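Secreted in xylem 3 (PDB 5OD4) is the Avr2 effector of the fungal plant pathogen Fusarium oxysporum, which probably suppresses host immunity and can itself be recognised by the plant. Local coordinates at residues V81-V86 / A92-H97. Residues are numbered along the deposited sequence; the frame is centred on the assembly and turned at random.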
ATOM      1  N   VAL A  81      -1.103   4.987  -2.185  1.00  6.33           N
ATOM      2  CA  VAL A  81      -0.499   4.315  -3.325  1.00  6.73           C
ATOM      3  C   VAL A  81      -0.484   5.269  -4.507  1.00  6.46           C
ATOM      4  O   VAL A  81      -1.547   5.782  -4.909  1.00  7.20           O
ATOM      5  CB  VAL A  81      -1.239   3.024  -3.705  1.00  8.05           C
ATOM      6  CG1 VAL A  81      -0.617   2.399  -4.939  1.00  9.19           C
ATOM      7  CG2 VAL A  81      -1.256   2.059  -2.536  1.00  9.66           C
ATOM      8  N   ARG A  82       0.698   5.479  -5.077  1.00  6.65           N
ATOM      9  CA  ARG A  82       0.843   6.141  -6.366  1.00  6.95           C
ATOM     10  C   ARG A  82       1.201   5.094  -7.410  1.00  6.74           C
ATOM     11  O   ARG A  82       1.808   4.065  -7.101  1.00  8.08           O
ATOM     12  CB  ARG A  82       1.925   7.223  -6.323  1.00  7.99           C
ATOM     13  CG  ARG A  82       1.600   8.290  -5.291  1.00  9.76           C
ATOM     14  CD  ARG A  82       2.562   9.451  -5.270  1.00 11.04           C
ATOM     15  NE  ARG A  82       2.379  10.279  -6.423  1.00 12.08           N
ATOM     16  CZ  ARG A  82       3.185  10.401  -7.479  1.00 14.24           C
ATOM     17  NH1 ARG A  82       4.277   9.707  -7.658  1.00 17.91           N
ATOM     18  NH2 ARG A  82       2.803  11.251  -8.362  1.00 15.28           N
ATOM     19  N   ARG A  83       0.799   5.351  -8.655  1.00  6.90           N
ATOM     20  CA  ARG A  83       1.191   4.474  -9.767  1.00  7.16           C
ATOM     21  C   ARG A  83       1.940   5.297 -10.805  1.00  7.59           C
ATOM     22  O   ARG A  83       1.531   6.430 -11.127  1.00  8.88           O
ATOM     23  CB  ARG A  83       0.002   3.722 -10.355  1.00  7.94           C
ATOM     24  CG  ARG A  83      -1.031   4.575 -11.073  1.00  8.70           C
ATOM     25  CD  ARG A  83      -2.145   3.714 -11.651  1.00  9.81           C
ATOM     26  NE  ARG A  83      -3.113   4.520 -12.369  1.00 12.52           N
ATOM     27  CZ  ARG A  83      -4.143   4.046 -13.052  1.00 15.28           C
ATOM     28  NH1 ARG A  83      -4.293   2.736 -13.195  1.00 15.31           N
ATOM     29  NH2 ARG A  83      -4.994   4.866 -13.648  1.00 20.93           N
ATOM     30  N   ILE A  84       3.018   4.722 -11.338  1.00  7.30           N
ATOM     31  CA  ILE A  84       3.815   5.399 -12.351  1.00  8.03           C
ATOM     32  C   ILE A  84       3.853   4.505 -13.573  1.00  7.40           C
ATOM     33  O   ILE A  84       4.301   3.344 -13.488  1.00  7.75           O
ATOM     34  CB  ILE A  84       5.214   5.743 -11.895  1.00  9.91           C
ATOM     35  CG1 ILE A  84       5.171   6.584 -10.625  1.00 11.83           C
ATOM     36  CG2 ILE A  84       5.967   6.508 -13.010  1.00 10.96           C
ATOM     37  CD1 ILE A  84       6.513   7.132 -10.200  1.00 13.13           C
ATOM     38  N   PRO A  85       3.372   4.985 -14.737  1.00  7.77           N
ATOM     39  CA  PRO A  85       3.457   4.236 -15.996  0.50  7.45           C
ATOM     40  C   PRO A  85       4.850   3.685 -16.221  1.00  7.49           C
ATOM     41  O   PRO A  85       5.792   4.444 -16.112  1.00  8.48           O
ATOM     42  CB  PRO A  85       3.079   5.303 -17.039  0.50  7.60           C
ATOM     43  CG  PRO A  85       2.043   6.133 -16.322  0.50  7.33           C
ATOM     44  CD  PRO A  85       2.603   6.243 -14.925  0.50  7.50           C
ATOM     45  N   VAL A  86       4.975   2.432 -16.653  1.00  7.58           N
ATOM     46  CA  VAL A  86       6.274   1.884 -16.988  1.00  7.76           C
ATOM     47  C   VAL A  86       6.820   2.545 -18.261  1.00  7.34           C
ATOM     48  O   VAL A  86       6.106   3.114 -19.079  1.00  7.52           O
ATOM     49  CB  VAL A  86       6.248   0.333 -17.143  1.00  8.03           C
ATOM     50  CG1 VAL A  86       5.809  -0.334 -15.855  1.00  8.44           C
ATOM     51  CG2 VAL A  86       5.393  -0.107 -18.322  1.00  8.33           C
ATOM     52  N   ALA A  92       5.067  11.705 -14.307  1.00  8.81           N
ATOM     53  CA  ALA A  92       4.809  12.258 -13.001  1.00 11.32           C
ATOM     54  C   ALA A  92       4.185  11.346 -12.011  1.00 11.19           C
ATOM     55  O   ALA A  92       4.295  11.571 -10.790  1.00 14.86           O
ATOM     56  CB  ALA A  92       3.956  13.457 -13.157  1.00 14.01           C
ATOM     57  N   GLY A  93       3.486  10.334 -12.511  1.00  9.58           N
ATOM     58  CA  GLY A  93       2.712   9.454 -11.657  1.00 10.37           C
ATOM     59  C   GLY A  93       1.356  10.015 -11.263  1.00  9.65           C
ATOM     60  O   GLY A  93       1.109  11.216 -11.373  1.00 10.88           O
ATOM     61  N   ASP A  94       0.493   9.107 -10.798  1.00  9.21           N
ATOM     62  CA  ASP A  94      -0.828   9.419 -10.333  1.00  8.80           C
ATOM     63  C   ASP A  94      -1.003   9.014  -8.884  1.00  7.75           C
ATOM     64  O   ASP A  94      -0.547   7.930  -8.503  1.00  9.04           O
ATOM     65  CB  ASP A  94      -1.921   8.576 -11.071  1.00 12.27           C
ATOM     66  CG  ASP A  94      -1.903   8.611 -12.512  1.00 14.65           C
ATOM     67  OD1 ASP A  94      -1.734   9.713 -13.068  1.00 17.54           O
ATOM     68  OD2 ASP A  94      -2.109   7.484 -13.126  1.00 17.54           O
ATOM     69  N   CYS A  95      -1.729   9.818  -8.109  1.00  7.47           N
ATOM     70  CA  CYS A  95      -2.259   9.344  -6.839  1.00  7.34           C
ATOM     71  C   CYS A  95      -3.396   8.387  -7.163  1.00  7.48           C
ATOM     72  O   CYS A  95      -4.369   8.783  -7.776  1.00 10.35           O
ATOM     73  CB  CYS A  95      -2.768  10.502  -5.990  1.00  8.82           C
ATOM     74  SG  CYS A  95      -3.362   9.982  -4.362  1.00 10.14           S
ATOM     75  N   PHE A  96      -3.249   7.139  -6.777  1.00  7.11           N
ATOM     76  CA  PHE A  96      -4.099   6.066  -7.247  1.00  7.09           C
ATOM     77  C   PHE A  96      -5.157   5.674  -6.237  1.00  7.17           C
ATOM     78  O   PHE A  96      -6.358   5.649  -6.552  1.00  8.24           O
ATOM     79  CB  PHE A  96      -3.193   4.892  -7.649  1.00  7.37           C
ATOM     80  CG  PHE A  96      -3.876   3.756  -8.354  1.00  7.75           C
ATOM     81  CD1 PHE A  96      -4.925   3.928  -9.228  1.00  8.72           C
ATOM     82  CD2 PHE A  96      -3.365   2.453  -8.171  1.00  8.50           C
ATOM     83  CE1 PHE A  96      -5.505   2.827  -9.869  1.00 10.01           C
ATOM     84  CE2 PHE A  96      -3.905   1.363  -8.830  1.00  9.24           C
ATOM     85  CZ  PHE A  96      -4.977   1.553  -9.686  1.00  9.91           C
ATOM     86  N   HIS A  97      -4.749   5.363  -5.013  1.00  7.86           N
ATOM     87  CA  HIS A  97      -5.689   5.001  -3.952  1.00  8.50           C
ATOM     88  C   HIS A  97      -5.106   5.409  -2.618  1.00  8.31           C
ATOM     89  O   HIS A  97      -3.896   5.396  -2.447  1.00  9.48           O
ATOM     90  CB  HIS A  97      -5.963   3.491  -3.921  1.00 10.22           C
ATOM     91  CG  HIS A  97      -6.785   2.990  -5.047  1.00 11.18           C
ATOM     92  ND1 HIS A  97      -8.108   3.308  -5.189  1.00 15.79           N
ATOM     93  CD2 HIS A  97      -6.456   2.267  -6.150  1.00 11.32           C
ATOM     94  CE1 HIS A  97      -8.573   2.753  -6.306  1.00 16.59           C
ATOM     95  NE2 HIS A  97      -7.585   2.110  -6.903  1.00 13.94           N
TER
HETATM   96  O   HOH W   1       6.586  10.873  -8.916  1.00 28.50           O
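V81 faces both F96 and H97 in a classic beta bulge of the antiparallel hairpin 77-85/94-101, at one border of a four-stranded sheet in the beta-sandwich. V81 O accepts two backbone bonds, from F96 N at 2.9 Å and H97 N at 3.2 Å, and V81 N bonds H97 O. Beyond the bulge, R83 and D94 form a hydrogen-bonded pair, each N donating to the other's O.

The F96 ring lies between R83 and H97, on the face that carries V81, R83, D94 and H97. There R83 lies over the ring. R83 CD sits above the ring centre, 3.6 Å from the F96 ring centroid, as a CH-pi contact. The guanidinium continues flat across the rim, its plane 9° from the ring. H97 CD2 covers the opposite ring face, and W113 meets F96 edge-to-face. R83 NE also makes a salt bridge to D94 OD2 at 3.2 Å; OD2 accepts on its anti lone pair, tilted from the guanidinium plane.

On the other face, C95 is disulfide-bonded to C5, which ties the N-terminal segment to this edge. R82 bends at chi3 (72°), which turns its guanidinium back toward the loop. R82 NH2 donates almost straight (175°) to A92 O at 2.9 Å, while one water bridges R82 NH1 to that same oxygen.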